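Long-range contacts in hyaluronidase (Thermobaculum terrenum, PDB 5DIY), which probably removes O-linked N-acetylglucosamine from proteins as a family GH84 hexosaminidase, crystallised here with an engineered change at its predicted proton donor: residues D25-M30 with E69-C74; N36-A41 with I76-A81; K380-Y385 with V440-L445. All coordinates share one frame; numbering follows the deposited sequence.

Contact 1. Residues D25-M30 with E69-C74; sequences DMFEFM and EKAGSC
Lys-70 of helix 58-73 reaches Glu-28 of helix 20-32 in a salt bridge of 2.9 Å, in which Lys-70 NZ meets Glu-28 OE2 on its anti side, 23° out of the carboxylate plane. The methylenes of the lysine also touch: Lys-70 CE packs 3.8 Å from Glu-28 CG, while Lys-70 CG lies at the edge of the Phe-27 ring, 3.8 Å from Phe-27 CD2. With CG anti to the backbone N (chi1 -174°) and a bend at chi2, the lysine chain passes the ring before turning to the carboxylate. A methionine here would probably leave the Glu-28 carboxylate without its charged mate. Over one face of Phe-27 sits Ala-71, whose CB is 4.1 Å from Phe-27 CE2. Cys-74, just past the helix end, packs its CB against Phe-27 O (3.7 Å). Ser-73 OG donates to Lys-70 O, which also accepts from Cys-74 N. The two segments run nearly parallel, 14° apart with axes 9.5 Å from each other, on neighbouring outer helices of the TIM barrel; on the side facing the barrel Phe-27 meets Tyr-38 of strand 37-40 edge-to-face, and Met-26 and Met-30 rest on Ile-9 of strand 6-11.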
# COMPACT_ATOMS: atom_id res chain seq x y z
N ASP C 25 -18.19 -0.09 -9.66
CA ASP C 25 -18.31 0.96 -8.64
C ASP C 25 -17.07 1.88 -8.61
O ASP C 25 -17.20 3.10 -8.55
CB ASP C 25 -18.55 0.32 -7.28
CG ASP C 25 -18.73 1.33 -6.17
OD1 ASP C 25 -19.86 1.83 -6.00
OD2 ASP C 25 -17.74 1.63 -5.47
N MET C 26 -15.88 1.29 -8.64
CA MET C 26 -14.64 2.08 -8.71
C MET C 26 -14.61 3.01 -9.92
O MET C 26 -14.12 4.13 -9.82
CB MET C 26 -13.40 1.17 -8.70
CG MET C 26 -12.08 1.91 -8.47
SD MET C 26 -11.98 2.83 -6.91
CE MET C 26 -11.92 1.50 -5.72
N PHE C 27 -15.14 2.56 -11.07
CA PHE C 27 -15.18 3.42 -12.26
C PHE C 27 -16.04 4.66 -12.04
O PHE C 27 -15.71 5.74 -12.56
CB PHE C 27 -15.66 2.66 -13.51
CG PHE C 27 -14.75 1.53 -13.96
CD1 PHE C 27 -13.41 1.44 -13.55
CD2 PHE C 27 -15.23 0.57 -14.84
CE1 PHE C 27 -12.60 0.40 -13.99
CE2 PHE C 27 -14.42 -0.47 -15.28
CZ PHE C 27 -13.11 -0.56 -14.85
N GLU C 28 -17.12 4.53 -11.28
CA GLU C 28 -17.95 5.68 -10.90
C GLU C 28 -17.20 6.62 -9.95
O GLU C 28 -17.23 7.84 -10.15
CB GLU C 28 -19.27 5.23 -10.26
CG GLU C 28 -20.20 4.54 -11.25
CD GLU C 28 -21.41 3.87 -10.61
OE1 GLU C 28 -21.44 3.68 -9.37
OE2 GLU C 28 -22.34 3.52 -11.37
N PHE C 29 -16.52 6.07 -8.95
CA PHE C 29 -15.63 6.85 -8.08
C PHE C 29 -14.54 7.57 -8.88
O PHE C 29 -14.25 8.75 -8.64
CB PHE C 29 -15.01 5.96 -6.99
CG PHE C 29 -13.92 6.63 -6.19
CD1 PHE C 29 -14.24 7.40 -5.07
CD2 PHE C 29 -12.58 6.50 -6.56
CE1 PHE C 29 -13.24 8.03 -4.34
CE2 PHE C 29 -11.58 7.13 -5.83
CZ PHE C 29 -11.91 7.89 -4.72
N MET C 30 -13.94 6.86 -9.84
CA MET C 30 -12.92 7.45 -10.72
C MET C 30 -13.45 8.66 -11.50
O MET C 30 -12.80 9.70 -11.53
CB MET C 30 -12.36 6.39 -11.68
CG MET C 30 -11.39 5.42 -11.02
SD MET C 30 -10.95 4.04 -12.08
CE MET C 30 -9.74 4.81 -13.16
N GLU C 69 -17.25 -1.31 -21.40
CA GLU C 69 -18.36 -0.38 -21.68
C GLU C 69 -18.60 0.60 -20.53
O GLU C 69 -18.86 1.78 -20.77
CB GLU C 69 -19.64 -1.15 -22.04
CG GLU C 69 -19.57 -1.78 -23.42
CD GLU C 69 -20.78 -2.65 -23.77
OE1 GLU C 69 -21.70 -2.79 -22.94
OE2 GLU C 69 -20.79 -3.20 -24.90
N LYS C 70 -18.49 0.12 -19.29
CA LYS C 70 -18.63 0.99 -18.12
C LYS C 70 -17.50 2.04 -18.08
O LYS C 70 -17.77 3.22 -17.87
CB LYS C 70 -18.65 0.18 -16.81
CG LYS C 70 -18.94 1.00 -15.55
CD LYS C 70 -20.35 1.57 -15.55
CE LYS C 70 -20.66 2.27 -14.24
NZ LYS C 70 -22.08 2.73 -14.20
N ALA C 71 -16.27 1.58 -18.29
CA ALA C 71 -15.10 2.46 -18.38
C ALA C 71 -15.32 3.59 -19.40
O ALA C 71 -15.08 4.76 -19.10
CB ALA C 71 -13.86 1.66 -18.75
N GLY C 72 -15.77 3.22 -20.59
CA GLY C 72 -16.04 4.19 -21.65
C GLY C 72 -17.11 5.19 -21.25
O GLY C 72 -16.93 6.40 -21.45
N SER C 73 -18.20 4.70 -20.68
CA SER C 73 -19.28 5.57 -20.19
C SER C 73 -18.84 6.49 -19.04
O SER C 73 -19.46 7.53 -18.82
CB SER C 73 -20.50 4.73 -19.75
OG SER C 73 -20.24 4.01 -18.56
N CYS C 74 -17.79 6.11 -18.32
CA CYS C 74 -17.22 6.91 -17.23
C CYS C 74 -15.99 7.75 -17.61
O CYS C 74 -15.35 8.34 -16.74
CB CYS C 74 -16.89 6.00 -16.04
SG CYS C 74 -18.36 5.30 -15.25

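Contact 2. Residues N36-A41 with I76-A81; sequences NAYIYA and INFTFA
Asn-36 to Ala-41 and Ile-76 to Ala-81 run parallel in register, their strand axes 4.7 Å apart and crossing at -20°, joined by five backbone hydrogen bonds: Asn-77 N to Asn-36 O, Tyr-38 N to Asn-77 O, Thr-79 N to Tyr-38 O, Tyr-40 N to Thr-79 O and Ala-81 N to Tyr-40 O. On the face carrying the aromatics, Tyr-38 and Phe-78 lie side by side and point the same way, with planes at 51°. Phe-78 CE2 comes to the edge of the tyrosine ring, 3.6 Å from Tyr-38 CE2. The end of Phe-78 then swings toward the other strand, setting Phe-78 CZ 3.9 Å from Tyr-40 CB. Tyr-40 CD2 in turn meets Phe-80 CD1 at 4.1 Å, and Ile-76 CG2 packs 3.7 Å from Tyr-38 CB. The two strands are the second and third of the eight-stranded parallel TIM barrel, linked through helix 58-73 in a beta-alpha-beta crossover, and this aromatic face is the one turned to the surrounding helices: Phe-78 rests on Leu-67, Ile-68 and Ala-71. The phenol ends are tied down too, Tyr-38 OH to Glu-11 and Tyr-40 OH to Asp-45. The barrel interior receives Ile-39 and Thr-79. The rotation of Ile-39 (chi1 -67°) sets its CG1 3.7 Å from Thr-79 CB and leaves CG2 to reach Ala-81 CB, while Thr-79 OG1 bonds to Ser-113 of the next strand. At the C-terminal end Ala-41 CB meets Ala-81 CB; the side chain of Ala-41 is about 4 Å from Gly-12, which binds N-acetylglucosamine, and about 8 Å from the bound sugar, nearest atoms in both cases.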
# COMPACT_ATOMS: atom_id res chain seq x y z
N ASN C 36 -8.97 9.08 -15.16
CA ASN C 36 -9.38 8.77 -16.54
C ASN C 36 -8.73 7.52 -17.16
O ASN C 36 -8.77 7.35 -18.39
CB ASN C 36 -9.10 9.98 -17.44
CG ASN C 36 -7.62 10.21 -17.68
OD1 ASN C 36 -6.77 9.64 -16.99
ND2 ASN C 36 -7.31 11.06 -18.64
N ALA C 37 -8.15 6.66 -16.34
CA ALA C 37 -7.38 5.52 -16.86
C ALA C 37 -7.37 4.35 -15.88
O ALA C 37 -7.09 4.53 -14.70
CB ALA C 37 -5.96 5.96 -17.17
N TYR C 38 -7.66 3.15 -16.40
CA TYR C 38 -7.63 1.93 -15.60
C TYR C 38 -6.84 0.87 -16.32
O TYR C 38 -7.05 0.65 -17.51
CB TYR C 38 -9.06 1.43 -15.37
CG TYR C 38 -9.14 0.04 -14.78
CD1 TYR C 38 -8.94 -0.18 -13.41
CD2 TYR C 38 -9.44 -1.06 -15.59
CE1 TYR C 38 -9.02 -1.45 -12.87
CE2 TYR C 38 -9.52 -2.34 -15.05
CZ TYR C 38 -9.32 -2.53 -13.69
OH TYR C 38 -9.40 -3.79 -13.16
N ILE C 39 -5.94 0.19 -15.59
CA ILE C 39 -5.22 -0.96 -16.12
C ILE C 39 -5.67 -2.23 -15.39
O ILE C 39 -5.59 -2.32 -14.16
CB ILE C 39 -3.69 -0.81 -16.01
CG1 ILE C 39 -3.20 0.31 -16.93
CG2 ILE C 39 -2.99 -2.12 -16.39
CD1 ILE C 39 -1.82 0.84 -16.59
N TYR C 40 -6.11 -3.21 -16.17
CA TYR C 40 -6.43 -4.54 -15.66
C TYR C 40 -5.15 -5.37 -15.60
O TYR C 40 -4.59 -5.71 -16.65
CB TYR C 40 -7.46 -5.24 -16.54
CG TYR C 40 -7.83 -6.60 -16.03
CD1 TYR C 40 -8.84 -6.75 -15.10
CD2 TYR C 40 -7.14 -7.73 -16.46
CE1 TYR C 40 -9.18 -8.01 -14.61
CE2 TYR C 40 -7.47 -8.99 -15.98
CZ TYR C 40 -8.50 -9.12 -15.05
OH TYR C 40 -8.84 -10.35 -14.56
N ALA C 41 -4.68 -5.68 -14.39
CA ALA C 41 -3.48 -6.50 -14.21
C ALA C 41 -3.37 -7.25 -12.86
O ALA C 41 -2.29 -7.28 -12.28
CB ALA C 41 -2.25 -5.63 -14.42
N ILE C 76 -13.16 6.67 -18.86
CA ILE C 76 -11.98 5.93 -18.45
C ILE C 76 -11.43 5.17 -19.66
O ILE C 76 -12.18 4.44 -20.31
CB ILE C 76 -12.31 4.87 -17.36
CG1 ILE C 76 -13.22 5.44 -16.26
CG2 ILE C 76 -11.03 4.28 -16.78
CD1 ILE C 76 -12.66 6.62 -15.52
N ASN C 77 -10.14 5.31 -19.93
CA ASN C 77 -9.46 4.46 -20.91
C ASN C 77 -9.13 3.13 -20.23
O ASN C 77 -8.41 3.11 -19.23
CB ASN C 77 -8.18 5.13 -21.43
CG ASN C 77 -7.54 4.39 -22.60
OD1 ASN C 77 -8.22 3.73 -23.39
ND2 ASN C 77 -6.23 4.51 -22.72
N PHE C 78 -9.69 2.04 -20.76
CA PHE C 78 -9.43 0.70 -20.23
C PHE C 78 -8.21 0.11 -20.94
O PHE C 78 -8.19 0.02 -22.17
CB PHE C 78 -10.65 -0.20 -20.47
CG PHE C 78 -10.54 -1.58 -19.86
CD1 PHE C 78 -9.78 -2.58 -20.46
CD2 PHE C 78 -11.26 -1.90 -18.71
CE1 PHE C 78 -9.70 -3.85 -19.91
CE2 PHE C 78 -11.19 -3.17 -18.15
CZ PHE C 78 -10.42 -4.15 -18.76
N THR C 79 -7.22 -0.30 -20.16
CA THR C 79 -6.04 -1.00 -20.67
C THR C 79 -6.05 -2.43 -20.16
O THR C 79 -6.16 -2.67 -18.96
CB THR C 79 -4.74 -0.30 -20.22
OG1 THR C 79 -4.69 1.01 -20.79
CG2 THR C 79 -3.49 -1.08 -20.64
N PHE C 80 -5.92 -3.39 -21.08
CA PHE C 80 -5.75 -4.79 -20.74
C PHE C 80 -4.26 -5.05 -20.68
O PHE C 80 -3.56 -4.80 -21.66
CB PHE C 80 -6.40 -5.71 -21.78
CG PHE C 80 -6.12 -7.17 -21.53
CD1 PHE C 80 -6.83 -7.87 -20.57
CD2 PHE C 80 -5.12 -7.82 -22.24
CE1 PHE C 80 -6.55 -9.20 -20.32
CE2 PHE C 80 -4.84 -9.16 -21.99
CZ PHE C 80 -5.56 -9.85 -21.04
N ALA C 81 -3.78 -5.57 -19.55
CA ALA C 81 -2.37 -5.96 -19.43
C ALA C 81 -2.19 -7.47 -19.40
O ALA C 81 -3.08 -8.21 -18.96
CB ALA C 81 -1.73 -5.32 -18.22

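Contact 3. Residues K380-Y385 with V440-L445; sequences KLWTDY and VVRNFL
Trp-382 lays one face of its indole against Val-441, whose CB stands 3.7 Å above the plane, displaced toward the rim; Val-441 CG1 lies 3.5 Å from Trp-382 CE3. Leu-445 CD1 approaches the same indole at its edge, in plane, 3.9 Å from Trp-382 CZ3. The far end of the six-membered ring reaches Arg-442: Trp-382 CH2 lies 3.7 Å from Arg-442 CB and also sits over the centre of the guanidinium face. Since the two planes are 84° apart, the indole presents its rim to the guanidinium, not its face. A turn at chi3 (-64°) folds the arginine back over that rim, and its polar end is held elsewhere, NE by Asp-439 in a salt bridge and NH2 by Ala-429 O. Helices 373-398 and 440-451, which carry these residues, belong to the helical region that follows the TIM barrel; the two segments run in the same direction, 20° apart with axes 10.6 Å from each other, and the large side chains fill the space between them. Trp-382 and Tyr-385, one turn apart, together receive Leu-445, whose CD1 touches Tyr-385 CB at 3.5 Å and lies at the edge of the phenol ring. Over the centre of one face of that ring is Leu-381 O, 3.0 Å above the plane. Helix 412-428 lies against the seam, placing Leu-422 and Leu-426 on Leu-445, and Tyr-421 and Val-425 on Tyr-385. Phe-432 meets the indole edge-to-face.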
# COMPACT_ATOMS: atom_id res chain seq x y z
N LYS C 380 -9.37 -1.54 19.61
CA LYS C 380 -10.07 -1.65 20.89
C LYS C 380 -9.30 -2.51 21.89
O LYS C 380 -9.19 -2.15 23.06
CB LYS C 380 -11.51 -2.18 20.74
CG LYS C 380 -12.15 -2.57 22.07
CD LYS C 380 -13.66 -2.41 22.10
CE LYS C 380 -14.19 -2.64 23.52
NZ LYS C 380 -13.87 -4.01 24.02
N LEU C 381 -8.80 -3.66 21.45
CA LEU C 381 -7.99 -4.52 22.32
C LEU C 381 -6.80 -3.76 22.93
O LEU C 381 -6.61 -3.80 24.15
CB LEU C 381 -7.52 -5.78 21.57
CG LEU C 381 -8.35 -7.08 21.69
CD1 LEU C 381 -9.83 -6.87 21.98
CD2 LEU C 381 -8.16 -7.96 20.46
N TRP C 382 -6.03 -3.06 22.11
CA TRP C 382 -4.88 -2.28 22.63
C TRP C 382 -5.35 -1.24 23.65
O TRP C 382 -4.67 -1.00 24.64
CB TRP C 382 -4.10 -1.58 21.50
CG TRP C 382 -3.19 -2.47 20.68
CD1 TRP C 382 -3.23 -2.65 19.33
CD2 TRP C 382 -2.09 -3.27 21.15
NE1 TRP C 382 -2.25 -3.51 18.92
CE2 TRP C 382 -1.53 -3.91 20.02
CE3 TRP C 382 -1.54 -3.51 22.41
CZ2 TRP C 382 -0.44 -4.78 20.12
CZ3 TRP C 382 -0.46 -4.38 22.51
CH2 TRP C 382 0.08 -5.00 21.37
N THR C 383 -6.52 -0.65 23.40
CA THR C 383 -7.15 0.30 24.32
C THR C 383 -7.55 -0.35 25.65
O THR C 383 -7.31 0.23 26.72
CB THR C 383 -8.40 0.94 23.67
OG1 THR C 383 -8.07 1.38 22.34
CG2 THR C 383 -8.91 2.13 24.49
N ASP C 384 -8.13 -1.55 25.59
CA ASP C 384 -8.44 -2.34 26.80
C ASP C 384 -7.19 -2.58 27.64
O ASP C 384 -7.23 -2.51 28.87
CB ASP C 384 -9.06 -3.71 26.45
CG ASP C 384 -10.46 -3.63 25.86
OD1 ASP C 384 -11.19 -2.65 26.10
OD2 ASP C 384 -10.83 -4.57 25.14
N TYR C 385 -6.07 -2.83 26.97
CA TYR C 385 -4.82 -3.16 27.68
C TYR C 385 -4.21 -1.91 28.33
O TYR C 385 -3.70 -1.99 29.45
CB TYR C 385 -3.81 -3.84 26.75
CG TYR C 385 -4.34 -5.03 25.95
CD1 TYR C 385 -5.52 -5.71 26.31
CD2 TYR C 385 -3.63 -5.49 24.84
CE1 TYR C 385 -5.98 -6.79 25.57
CE2 TYR C 385 -4.09 -6.57 24.10
CZ TYR C 385 -5.26 -7.21 24.47
OH TYR C 385 -5.71 -8.29 23.72
N VAL C 440 4.08 0.28 19.37
CA VAL C 440 4.25 1.39 20.31
C VAL C 440 3.50 1.08 21.61
O VAL C 440 4.05 1.21 22.70
CB VAL C 440 3.78 2.74 19.73
CG1 VAL C 440 4.03 3.86 20.72
CG2 VAL C 440 4.48 3.03 18.41
N VAL C 441 2.24 0.66 21.50
CA VAL C 441 1.46 0.29 22.68
C VAL C 441 2.06 -0.96 23.31
O VAL C 441 2.25 -1.02 24.52
CB VAL C 441 -0.04 0.12 22.37
CG1 VAL C 441 -0.81 -0.33 23.61
CG2 VAL C 441 -0.62 1.43 21.87
N ARG C 442 2.41 -1.95 22.48
CA ARG C 442 3.11 -3.15 22.94
C ARG C 442 4.30 -2.82 23.82
O ARG C 442 4.38 -3.29 24.97
CB ARG C 442 3.57 -4.00 21.76
CG ARG C 442 4.13 -5.37 22.13
CD ARG C 442 4.86 -6.00 20.95
NE ARG C 442 3.94 -6.27 19.86
CZ ARG C 442 3.12 -7.31 19.77
NH1 ARG C 442 3.09 -8.24 20.72
NH2 ARG C 442 2.31 -7.43 18.72
N ASN C 443 5.22 -2.01 23.30
CA ASN C 443 6.47 -1.68 24.01
C ASN C 443 6.20 -0.91 25.31
O ASN C 443 6.88 -1.11 26.30
CB ASN C 443 7.46 -0.90 23.13
CG ASN C 443 7.94 -1.69 21.91
OD1 ASN C 443 7.91 -2.92 21.87
ND2 ASN C 443 8.40 -0.97 20.89
N PHE C 444 5.18 -0.05 25.30
CA PHE C 444 4.77 0.65 26.51
C PHE C 444 4.28 -0.34 27.57
O PHE C 444 4.71 -0.27 28.71
CB PHE C 444 3.69 1.70 26.22
CG PHE C 444 3.20 2.43 27.45
CD1 PHE C 444 4.05 3.30 28.13
CD2 PHE C 444 1.89 2.25 27.91
CE1 PHE C 444 3.60 3.98 29.27
CE2 PHE C 444 1.44 2.92 29.05
CZ PHE C 444 2.30 3.78 29.73
N LEU C 445 3.40 -1.25 27.17
CA LEU C 445 2.87 -2.28 28.08
C LEU C 445 3.95 -3.20 28.64
O LEU C 445 3.94 -3.54 29.83
CB LEU C 445 1.75 -3.07 27.39
CG LEU C 445 0.49 -2.25 27.08
CD1 LEU C 445 -0.49 -3.01 26.21
CD2 LEU C 445 -0.19 -1.77 28.36

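From the N terminus, the chain passes through 25-30 on helix 20-32 and runs directly into strand 37-40, which carries 36-41. Helix 58-73 then returns to close contact 1 with 69-74, and the strand after it closes contact 2 with 76-81. The two loops therefore cross, and contacts 1 and 2 bind one part of the barrel, helix to helix outside and strand to strand within. They touch through a probable hydrogen bond between Ala-71 O and Ile-76 N, and through Met-30 packing on Ile-76. Contact 3 comes later, in series, closing over the 54 residues between its segments, over half of them helical, on the opposite side of the chain's centre, its centre about 42 Å from those of both others.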